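PDB 5C0P: endo-arabinase from Bacteroides thetaiotaomicron, which probably hydrolyses O-glycosidic bonds in L-arabinan as a metal-binding glycoside hydrolase of family 43. Local coordinates for residues A[152-163]-A[196-207]; A[182-192]-A[219-227]. All blocks are in the same frame, centred on the assembly; numbering follows the deposited sequence.

Along the chain, 152-163 comes first: it leaves strand 147-153, makes a short helical turn and returns as strand 162-168. Next is 182-192, at the end of strand 178-184 in the same sheet. The chain then enters 196-207, closing interaction 1 back onto the first segment, and runs through strand 205-211 into 219-227, which closes interaction 2 onto 182-192. The two loops therefore cross rather than nest. Together they tie two antiparallel sheets, the one holding 162-168 and 178-184 and the one holding 205-211 and 217-224. The contacts also touch directly, through Asp160 with Ser186 and Val203 with Ser223.

Interaction 1 (A[152-163]-A[196-207]); sequences CREWLETIDGEI and SSGVTGNVTDAP. With MG (magnesium ion), chain B.
The indole of Trp155 lies against 196-207, with Val203 CG2 over the face of its five-membered ring, a CH-pi contact of 3.7 Å to the centroid. The far rim of the six-membered ring abuts the turn Ser196 to Val199: Trp155 CZ3 is 3.6 Å from Val199 O. Trp155 CG sits between its backbone N and carbonyl carbon (chi1 71°), which brings the indole against Gly201 to Val203. Ile159 CD1 meets Val199 CG1 at 3.5 Å, and at the other end of the contact Cys152 SG touches Pro207 CD at 3.4 Å.

Backbone bonds stitch the middle. Asn202 N donates to Ile159 O (2.9 Å) and Asn202 O accepts from Gly161 N, a single bridge centred on Asp160 and Asn202. Water 1 links Trp155 N to Thr204 N, accepting from both. In family 43 the fold is a five-bladed beta-propeller, and this bridge joins the loop between strands 147-153 and 162-168 to the chain entering the next blade at Asp205. Ala206 N is hydrogen-bonded to the carboxylate of Asp136, which probably tunes the pKa of the active-site Glu.

Among side-chain bonds, Asn202 ND2 reaches Asp160 OD1 (3.1 Å) from above the carboxylate plane; Ser186 holds the other carboxylate oxygen and Ser193 the amide oxygen. Thr204 OG1 donates to Glu162 O from above the carbonyl plane, opposite Arg153 N.

A magnesium ion takes Thr158 O at 2.1 Å and five waters; water 2 also donates to Glu162 OE2 and Asp160 O.

Interaction 2 (A[182-192]-A[219-227]); sequences LFKASEAPWVG and MLWSSFRKT
Trp221 lies between two other aromatic side chains. Phe183 turns its edge to one face, CE1 standing 3.6 Å from Trp221 CE2, an edge-to-face pair with the planes of Phe183 and the Trp221 five-membered ring 55° apart. Over the opposite face comes Trp190, whose CZ2 is 4.0 Å from Trp221 CZ2; the two side chains run antiparallel, their six-membered rings inclined at 42°. The CB of Trp190 points away from 219-227, but chi1 of 55° swings the indole back over Trp221 and Ser223. Ala188 CB closes on the Trp221 edge. The outer rim of Trp190 abuts Ser223, CH2 3.5 Å from Ser223 CB, with Ser223 N at the ring edge.

At the N-terminal end of 219-227, selenomethionine Met219 sets its selenium at the edge of the Phe183 ring, a Met-aromatic contact, while its CE presses tightly on Leu182 CD1 at 3.5 Å.

At the other end, Gly192 N donates to Phe224 O almost straight (175°), and Lys226 N to Trp190 O, a single bridge between Val191 and Arg225. Lys226 stretches back, extended beyond CG, so that NZ bonds Pro189 O at 2.8 Å. Water 8 donates to Gly192 O and Ser223 OG, the latter also hydrogen-bonded to Val203 O.

The end of strand 178-184 and the turn after it cover strand 217-224, which lies between strands 205-211 and 231-238; Ile163 of strand 162-168 also packs on Trp221, and Gln249 OE1 is hydrogen-bonded to Trp221 NE1.

Interaction 1 (A[152-163]-A[196-207])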
loop_
_atom_site.group_PDB
_atom_site.type_symbol
_atom_site.label_atom_id
_atom_site.label_comp_id
_atom_site.label_asym_id
_atom_site.label_seq_id
_atom_site.Cartn_x
_atom_site.Cartn_y
_atom_site.Cartn_z
ATOM N N CYS A 152 8.349 1.155 -3.872
ATOM C CA CYS A 152 9.256 0.081 -4.259
ATOM C C CYS A 152 9.851 0.368 -5.615
ATOM O O CYS A 152 9.181 0.892 -6.507
ATOM C CB CYS A 152 8.484 -1.227 -4.389
ATOM S SG CYS A 152 7.693 -1.745 -2.878
ATOM N N ARG A 153 11.115 0.003 -5.781
ATOM C CA ARG A 153 11.698 -0.037 -7.102
ATOM C C ARG A 153 11.742 -1.508 -7.451
ATOM O O ARG A 153 12.357 -2.308 -6.731
ATOM C CB ARG A 153 13.095 0.567 -7.111
ATOM C CG ARG A 153 13.547 0.881 -8.503
ATOM C CD ARG A 153 14.915 1.501 -8.562
ATOM N NE ARG A 153 15.358 1.501 -9.948
ATOM C CZ ARG A 153 16.567 1.869 -10.343
ATOM N NH1 ARG A 153 17.456 2.269 -9.446
ATOM N NH2 ARG A 153 16.883 1.836 -11.629
ATOM N N GLU A 154 11.080 -1.854 -8.547
ATOM C CA GLU A 154 10.776 -3.245 -8.879
ATOM C C GLU A 154 11.989 -4.157 -9.058
ATOM O O GLU A 154 12.952 -3.819 -9.744
ATOM C CB GLU A 154 9.866 -3.318 -10.110
ATOM C CG GLU A 154 9.049 -4.602 -10.164
ATOM C CD GLU A 154 7.842 -4.516 -11.084
ATOM O OE1 GLU A 154 7.610 -3.450 -11.696
ATOM O OE2 GLU A 154 7.117 -5.527 -11.180
ATOM N N TRP A 155 11.897 -5.335 -8.453
ATOM C CA TRP A 155 12.984 -6.307 -8.448
ATOM C C TRP A 155 13.389 -6.805 -9.830
ATOM O O TRP A 155 14.524 -7.234 -10.024
ATOM C CB TRP A 155 12.618 -7.486 -7.552
ATOM C CG TRP A 155 11.544 -8.353 -8.132
ATOM C CD1 TRP A 155 10.199 -8.098 -8.158
ATOM C CD2 TRP A 155 11.729 -9.617 -8.770
ATOM N NE1 TRP A 155 9.540 -9.133 -8.783
ATOM C CE2 TRP A 155 10.456 -10.076 -9.160
ATOM C CE3 TRP A 155 12.846 -10.406 -9.043
ATOM C CZ2 TRP A 155 10.275 -11.295 -9.819
ATOM C CZ3 TRP A 155 12.662 -11.617 -9.694
ATOM C CH2 TRP A 155 11.387 -12.048 -10.074
ATOM N N LEU A 156 12.473 -6.750 -10.793
ATOM C CA LEU A 156 12.799 -7.154 -12.153
ATOM C C LEU A 156 13.881 -6.248 -12.741
ATOM O O LEU A 156 14.613 -6.649 -13.645
ATOM C CB LEU A 156 11.550 -7.121 -13.034
ATOM C CG LEU A 156 10.600 -8.288 -12.763
ATOM C CD1 LEU A 156 9.406 -8.241 -13.700
ATOM C CD2 LEU A 156 11.341 -9.601 -12.905
ATOM N N GLU A 157 13.962 -5.032 -12.207
ATOM C CA GLU A 157 14.959 -4.045 -12.608
ATOM C C GLU A 157 16.181 -4.079 -11.678
ATOM O O GLU A 157 17.328 -4.001 -12.131
ATOM C CB GLU A 157 14.306 -2.657 -12.579
ATOM C CG GLU A 157 15.221 -1.484 -12.890
ATOM C CD GLU A 157 14.442 -0.238 -13.300
ATOM O OE1 GLU A 157 14.243 0.649 -12.453
ATOM O OE2 GLU A 157 14.036 -0.144 -14.472
ATOM N N THR A 158 15.931 -4.222 -10.379
ATOM C CA THR A 158 16.984 -4.068 -9.370
ATOM C C THR A 158 17.589 -5.372 -8.858
ATOM O O THR A 158 18.608 -5.343 -8.161
ATOM C CB THR A 158 16.472 -3.281 -8.148
ATOM O OG1 THR A 158 15.382 -3.989 -7.541
ATOM C CG2 THR A 158 15.998 -1.913 -8.577
ATOM N N ILE A 159 16.958 -6.496 -9.205
ATOM C CA ILE A 159 17.322 -7.837 -8.724
ATOM C C ILE A 159 16.999 -8.037 -7.244
ATOM O O ILE A 159 16.095 -8.801 -6.900
ATOM C CB ILE A 159 18.786 -8.235 -9.042
ATOM C CG1 ILE A 159 19.144 -7.868 -10.481
ATOM C CG2 ILE A 159 18.982 -9.723 -8.808
ATOM C CD1 ILE A 159 18.220 -8.478 -11.525
ATOM N N ASP A 160 17.745 -7.362 -6.373
ATOM C CA ASP A 160 17.393 -7.258 -4.964
ATOM C C ASP A 160 16.422 -6.078 -4.880
ATOM O O ASP A 160 16.827 -4.923 -5.051
ATOM C CB ASP A 160 18.652 -6.993 -4.124
ATOM C CG ASP A 160 18.546 -7.533 -2.706
ATOM O OD1 ASP A 160 17.460 -8.024 -2.320
ATOM O OD2 ASP A 160 19.564 -7.461 -1.971
ATOM N N GLY A 161 15.140 -6.373 -4.666
ATOM C CA GLY A 161 14.099 -5.358 -4.642
ATOM C C GLY A 161 14.431 -4.287 -3.626
ATOM O O GLY A 161 15.057 -4.579 -2.607
ATOM N N GLU A 162 14.022 -3.052 -3.910
ATOM C CA GLU A 162 14.394 -1.909 -3.091
ATOM C C GLU A 162 13.157 -1.173 -2.583
ATOM O O GLU A 162 12.133 -1.126 -3.255
ATOM C CB GLU A 162 15.265 -0.958 -3.915
ATOM C CG GLU A 162 16.628 -1.572 -4.298
ATOM C CD GLU A 162 17.433 -0.739 -5.286
ATOM O OE1 GLU A 162 16.945 0.315 -5.754
ATOM O OE2 GLU A 162 18.576 -1.152 -5.600
ATOM N N ILE A 163 13.261 -0.601 -1.391
ATOM C CA ILE A 163 12.219 0.269 -0.860
ATOM C C ILE A 163 12.827 1.639 -0.551
ATOM O O ILE A 163 13.917 1.728 0.038
ATOM C CB ILE A 163 11.541 -0.351 0.387
ATOM C CG1 ILE A 163 10.658 -1.516 -0.057
ATOM C CG2 ILE A 163 10.709 0.693 1.130
ATOM C CD1 ILE A 163 10.022 -2.313 1.078
ATOM N N SER A 196 11.298 -15.223 -12.105
ATOM C CA SER A 196 10.251 -14.831 -13.046
ATOM C C SER A 196 10.831 -13.943 -14.130
ATOM O O SER A 196 11.755 -13.170 -13.869
ATOM C CB SER A 196 9.134 -14.081 -12.322
ATOM O OG SER A 196 8.076 -13.772 -13.215
ATOM N N SER A 197 10.283 -14.053 -15.339
ATOM C CA SER A 197 10.663 -13.190 -16.458
ATOM C C SER A 197 12.168 -13.197 -16.707
ATOM O O SER A 197 12.759 -12.169 -17.045
ATOM C CB SER A 197 10.168 -11.759 -16.230
ATOM O OG SER A 197 8.773 -11.738 -15.976
ATOM N N GLY A 198 12.778 -14.364 -16.521
ATOM C CA GLY A 198 14.192 -14.550 -16.782
ATOM C C GLY A 198 15.127 -14.096 -15.670
ATOM O O GLY A 198 16.343 -14.079 -15.853
ATOM N N VAL A 199 14.567 -13.737 -14.518
ATOM C CA VAL A 199 15.350 -13.157 -13.431
ATOM C C VAL A 199 15.093 -13.863 -12.098
ATOM O O VAL A 199 13.952 -14.215 -11.793
ATOM C CB VAL A 199 14.998 -11.666 -13.255
ATOM C CG1 VAL A 199 15.858 -11.028 -12.185
ATOM C CG2 VAL A 199 15.145 -10.922 -14.569
ATOM N N THR A 200 16.149 -14.060 -11.303
ATOM C CA THR A 200 16.005 -14.580 -9.948
ATOM C C THR A 200 16.419 -13.497 -8.962
ATOM O O THR A 200 17.557 -13.017 -8.982
ATOM C CB THR A 200 16.857 -15.840 -9.716
ATOM O OG1 THR A 200 16.427 -16.877 -10.607
ATOM C CG2 THR A 200 16.706 -16.324 -8.282
ATOM N N GLY A 201 15.488 -13.094 -8.104
ATOM C CA GLY A 201 15.747 -11.993 -7.194
ATOM C C GLY A 201 14.721 -11.936 -6.089
ATOM O O GLY A 201 13.929 -12.867 -5.924
ATOM N N ASN A 202 14.724 -10.831 -5.352
ATOM C CA ASN A 202 13.900 -10.690 -4.155
ATOM C C ASN A 202 12.893 -9.561 -4.293
ATOM O O ASN A 202 13.261 -8.417 -4.571
ATOM C CB ASN A 202 14.785 -10.425 -2.935
ATOM C CG ASN A 202 15.859 -11.473 -2.769
ATOM O OD1 ASN A 202 15.566 -12.667 -2.727
ATOM N ND2 ASN A 202 17.118 -11.035 -2.695
ATOM N N VAL A 203 11.622 -9.890 -4.091
ATOM C CA VAL A 203 10.526 -8.943 -4.252
ATOM C C VAL A 203 10.460 -7.943 -3.097
ATOM O O VAL A 203 10.668 -8.315 -1.936
ATOM C CB VAL A 203 9.199 -9.717 -4.309
ATOM C CG1 VAL A 203 7.980 -8.774 -4.222
ATOM C CG2 VAL A 203 9.143 -10.583 -5.559
ATOM N N THR A 204 10.185 -6.676 -3.418
ATOM C CA THR A 204 9.677 -5.717 -2.436
ATOM C C THR A 204 8.287 -5.260 -2.862
ATOM O O THR A 204 8.104 -4.763 -3.982
ATOM C CB THR A 204 10.561 -4.475 -2.263
ATOM O OG1 THR A 204 10.870 -3.919 -3.545
ATOM C CG2 THR A 204 11.852 -4.811 -1.532
ATOM N N ASP A 205 7.321 -5.438 -1.961
ATOM C CA ASP A 205 5.944 -4.987 -2.154
ATOM C C ASP A 205 5.481 -4.190 -0.938
ATOM O O ASP A 205 5.917 -4.434 0.188
ATOM C CB ASP A 205 4.980 -6.188 -2.285
ATOM C CG ASP A 205 4.926 -6.800 -3.685
ATOM O OD1 ASP A 205 5.452 -6.224 -4.661
ATOM O OD2 ASP A 205 4.295 -7.876 -3.814
ATOM N N ALA A 206 4.583 -3.239 -1.176
ATOM C CA ALA A 206 3.658 -2.754 -0.143
ATOM C C ALA A 206 4.196 -2.055 1.113
ATOM O O ALA A 206 3.657 -2.261 2.191
ATOM C CB ALA A 206 2.754 -3.918 0.285
ATOM N N PRO A 207 5.226 -1.202 0.990
ATOM C CA PRO A 207 5.680 -0.538 2.218
ATOM C C PRO A 207 4.595 0.317 2.884
ATOM O O PRO A 207 3.873 1.061 2.219
ATOM C CB PRO A 207 6.817 0.363 1.723
ATOM C CG PRO A 207 6.497 0.601 0.267
ATOM C CD PRO A 207 5.901 -0.682 -0.210
HETATM MG MG MG B . 20.304 -4.280 -7.427
HETATM O O HOH W 1 10.204 -5.304 -6.074
HETATM O O HOH W 2 19.179 -3.685 -5.727
HETATM O O HOH W 3 20.901 -5.970 -6.389
HETATM O O HOH W 4 19.806 -2.472 -8.360
HETATM O O HOH W 5 21.257 -4.950 -9.177
HETATM O O HOH W 6 21.959 -3.299 -6.703
#

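Interaction 2 (A[182-192]-A[219-227])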
loop_
_atom_site.group_PDB
_atom_site.type_symbol
_atom_site.label_atom_id
_atom_site.label_comp_id
_atom_site.label_asym_id
_atom_site.label_seq_id
_atom_site.Cartn_x
_atom_site.Cartn_y
_atom_site.Cartn_z
ATOM N N LEU A 182 15.927 2.827 1.663
ATOM C CA LEU A 182 15.749 2.361 3.040
ATOM C C LEU A 182 16.417 1.011 3.285
ATOM O O LEU A 182 17.154 0.836 4.260
ATOM C CB LEU A 182 14.257 2.275 3.369
ATOM C CG LEU A 182 13.505 3.603 3.233
ATOM C CD1 LEU A 182 12.106 3.474 3.796
ATOM C CD2 LEU A 182 14.237 4.735 3.924
ATOM N N PHE A 183 16.150 0.062 2.394
ATOM C CA PHE A 183 16.758 -1.264 2.472
ATOM C C PHE A 183 16.443 -2.047 1.222
ATOM O O PHE A 183 15.579 -1.646 0.434
ATOM C CB PHE A 183 16.297 -2.047 3.718
ATOM C CG PHE A 183 14.806 -2.238 3.828
ATOM C CD1 PHE A 183 14.164 -3.291 3.180
ATOM C CD2 PHE A 183 14.054 -1.392 4.624
ATOM C CE1 PHE A 183 12.794 -3.474 3.307
ATOM C CE2 PHE A 183 12.687 -1.571 4.765
ATOM C CZ PHE A 183 12.056 -2.611 4.102
ATOM N N LYS A 184 17.168 -3.145 1.046
ATOM C CA LYS A 184 16.881 -4.113 0.004
ATOM C C LYS A 184 16.247 -5.333 0.655
ATOM O O LYS A 184 16.516 -5.628 1.816
ATOM C CB LYS A 184 18.167 -4.495 -0.718
ATOM C CG LYS A 184 18.882 -3.303 -1.333
ATOM C CD LYS A 184 20.154 -3.707 -2.055
ATOM C CE LYS A 184 20.690 -2.525 -2.860
ATOM N NZ LYS A 184 21.954 -2.866 -3.576
ATOM N N ALA A 185 15.418 -6.045 -0.098
ATOM C CA ALA A 185 14.651 -7.159 0.457
ATOM C C ALA A 185 15.528 -8.232 1.108
ATOM O O ALA A 185 15.133 -8.841 2.113
ATOM C CB ALA A 185 13.747 -7.776 -0.604
ATOM N N SER A 186 16.716 -8.462 0.554
ATOM C CA SER A 186 17.597 -9.513 1.073
ATOM C C SER A 186 18.075 -9.257 2.511
ATOM O O SER A 186 18.632 -10.152 3.156
ATOM C CB SER A 186 18.814 -9.690 0.168
ATOM O OG SER A 186 19.672 -8.569 0.298
ATOM N N GLU A 187 17.870 -8.041 3.014
ATOM C CA GLU A 187 18.270 -7.721 4.382
ATOM C C GLU A 187 17.401 -8.434 5.419
ATOM O O GLU A 187 17.803 -8.585 6.576
ATOM C CB GLU A 187 18.246 -6.212 4.600
ATOM C CG GLU A 187 19.234 -5.506 3.698
ATOM C CD GLU A 187 19.289 -4.015 3.910
ATOM O OE1 GLU A 187 19.238 -3.555 5.081
ATOM O OE2 GLU A 187 19.405 -3.307 2.891
ATOM N N ALA A 188 16.207 -8.855 5.008
ATOM C CA ALA A 188 15.335 -9.617 5.902
ATOM C C ALA A 188 15.698 -11.089 5.796
ATOM O O ALA A 188 15.698 -11.649 4.700
ATOM C CB ALA A 188 13.881 -9.409 5.530
ATOM N N PRO A 189 16.005 -11.729 6.935
ATOM C CA PRO A 189 16.486 -13.113 6.901
ATOM C C PRO A 189 15.437 -14.105 6.403
ATOM O O PRO A 189 15.794 -15.196 5.972
ATOM C CB PRO A 189 16.805 -13.419 8.365
ATOM C CG PRO A 189 16.828 -12.117 9.061
ATOM C CD PRO A 189 16.005 -11.160 8.294
ATOM N N TRP A 190 14.162 -13.738 6.468
ATOM C CA TRP A 190 13.108 -14.679 6.091
ATOM C C TRP A 190 12.898 -14.719 4.583
ATOM O O TRP A 190 12.247 -15.632 4.069
ATOM C CB TRP A 190 11.791 -14.339 6.791
ATOM C CG TRP A 190 11.320 -12.927 6.561
ATOM C CD1 TRP A 190 11.552 -11.841 7.361
ATOM C CD2 TRP A 190 10.524 -12.448 5.457
ATOM N NE1 TRP A 190 10.955 -10.722 6.826
ATOM C CE2 TRP A 190 10.318 -11.065 5.666
ATOM C CE3 TRP A 190 9.956 -13.054 4.332
ATOM C CZ2 TRP A 190 9.572 -10.281 4.782
ATOM C CZ3 TRP A 190 9.206 -12.264 3.456
ATOM C CH2 TRP A 190 9.028 -10.897 3.686
ATOM N N VAL A 191 13.462 -13.744 3.879
ATOM C CA VAL A 191 13.211 -13.590 2.447
ATOM C C VAL A 191 13.943 -14.637 1.603
ATOM O O VAL A 191 15.125 -14.913 1.818
ATOM C CB VAL A 191 13.595 -12.171 1.974
ATOM C CG1 VAL A 191 13.628 -12.093 0.446
ATOM C CG2 VAL A 191 12.630 -11.149 2.539
ATOM N N GLY A 192 13.232 -15.202 0.629
ATOM C CA GLY A 192 13.849 -16.079 -0.347
ATOM C C GLY A 192 13.637 -15.539 -1.745
ATOM O O GLY A 192 12.642 -14.869 -2.015
HETATM N N MSE A 219 7.631 -0.614 9.981
HETATM C CA MSE A 219 7.231 -0.741 8.585
HETATM C C MSE A 219 6.789 -2.153 8.308
HETATM O O MSE A 219 7.462 -3.118 8.675
HETATM C CB MSE A 219 8.331 -0.359 7.597
HETATM C CG MSE A 219 7.819 -0.392 6.140
HETATM SE SE MSE A 219 9.229 -0.172 4.900
HETATM C CE MSE A 219 9.465 1.732 5.187
ATOM N N LEU A 220 5.626 -2.273 7.686
ATOM C CA LEU A 220 5.206 -3.543 7.115
ATOM C C LEU A 220 5.532 -3.530 5.632
ATOM O O LEU A 220 5.500 -2.479 4.975
ATOM C CB LEU A 220 3.706 -3.755 7.309
ATOM C CG LEU A 220 3.236 -3.790 8.762
ATOM C CD1 LEU A 220 1.724 -3.977 8.793
ATOM C CD2 LEU A 220 3.930 -4.896 9.540
ATOM N N TRP A 221 5.861 -4.699 5.101
ATOM C CA TRP A 221 6.095 -4.849 3.673
ATOM C C TRP A 221 6.001 -6.321 3.326
ATOM O O TRP A 221 5.976 -7.166 4.220
ATOM C CB TRP A 221 7.456 -4.257 3.274
ATOM C CG TRP A 221 8.649 -4.923 3.899
ATOM C CD1 TRP A 221 9.067 -4.824 5.193
ATOM C CD2 TRP A 221 9.595 -5.761 3.231
ATOM N NE1 TRP A 221 10.214 -5.570 5.378
ATOM C CE2 TRP A 221 10.555 -6.152 4.185
ATOM C CE3 TRP A 221 9.714 -6.222 1.918
ATOM C CZ2 TRP A 221 11.628 -6.994 3.860
ATOM C CZ3 TRP A 221 10.776 -7.057 1.597
ATOM C CH2 TRP A 221 11.721 -7.428 2.563
ATOM N N SER A 222 5.941 -6.636 2.036
ATOM C CA SER A 222 5.778 -8.027 1.624
ATOM C C SER A 222 6.840 -8.533 0.663
ATOM O O SER A 222 7.382 -7.784 -0.156
ATOM C CB SER A 222 4.399 -8.249 1.007
ATOM O OG SER A 222 3.404 -8.269 2.014
ATOM N N SER A 223 7.104 -9.832 0.777
ATOM C CA SER A 223 7.993 -10.561 -0.114
ATOM C C SER A 223 7.654 -12.037 -0.008
ATOM O O SER A 223 6.644 -12.402 0.586
ATOM C CB SER A 223 9.461 -10.304 0.254
ATOM O OG SER A 223 10.318 -10.672 -0.807
ATOM N N PHE A 224 8.494 -12.891 -0.582
ATOM C CA PHE A 224 8.286 -14.335 -0.501
ATOM C C PHE A 224 9.257 -14.964 0.487
ATOM O O PHE A 224 10.404 -14.537 0.584
ATOM C CB PHE A 224 8.404 -14.962 -1.895
ATOM C CG PHE A 224 7.302 -14.547 -2.815
ATOM C CD1 PHE A 224 7.401 -13.377 -3.559
ATOM C CD2 PHE A 224 6.131 -15.289 -2.882
ATOM C CE1 PHE A 224 6.359 -12.978 -4.388
ATOM C CE2 PHE A 224 5.090 -14.899 -3.711
ATOM C CZ PHE A 224 5.206 -13.740 -4.462
ATOM N N ARG A 225 8.785 -15.974 1.219
ATOM C CA ARG A 225 9.572 -16.634 2.265
ATOM C C ARG A 225 10.501 -17.683 1.694
ATOM O O ARG A 225 10.109 -18.443 0.806
ATOM C CB ARG A 225 8.652 -17.348 3.258
ATOM C CG ARG A 225 7.653 -16.459 3.931
ATOM C CD ARG A 225 7.263 -17.007 5.294
ATOM N NE ARG A 225 6.641 -18.332 5.272
ATOM C CZ ARG A 225 6.018 -18.846 6.327
ATOM N NH1 ARG A 225 5.942 -18.132 7.443
ATOM N NH2 ARG A 225 5.464 -20.051 6.275
ATOM N N LYS A 226 11.707 -17.767 2.246
ATOM C CA LYS A 226 12.675 -18.766 1.803
ATOM C C LYS A 226 12.313 -20.191 2.216
ATOM O O LYS A 226 12.661 -21.144 1.518
ATOM C CB LYS A 226 14.092 -18.415 2.270
ATOM C CG LYS A 226 14.330 -18.549 3.759
ATOM C CD LYS A 226 15.715 -18.040 4.127
ATOM C CE LYS A 226 16.017 -18.303 5.592
ATOM N NZ LYS A 226 17.248 -17.591 6.032
ATOM N N THR A 227 11.595 -20.339 3.328
ATOM C CA THR A 227 11.283 -21.682 3.834
ATOM C C THR A 227 10.321 -22.455 2.927
ATOM O O THR A 227 10.531 -23.636 2.662
ATOM C CB THR A 227 10.659 -21.639 5.249
ATOM O OG1 THR A 227 9.512 -20.786 5.236
ATOM C CG2 THR A 227 11.650 -21.133 6.281
HETATM O O HOH W 7 11.328 -17.927 5.516
HETATM O O HOH W 8 11.321 -12.518 -2.706
#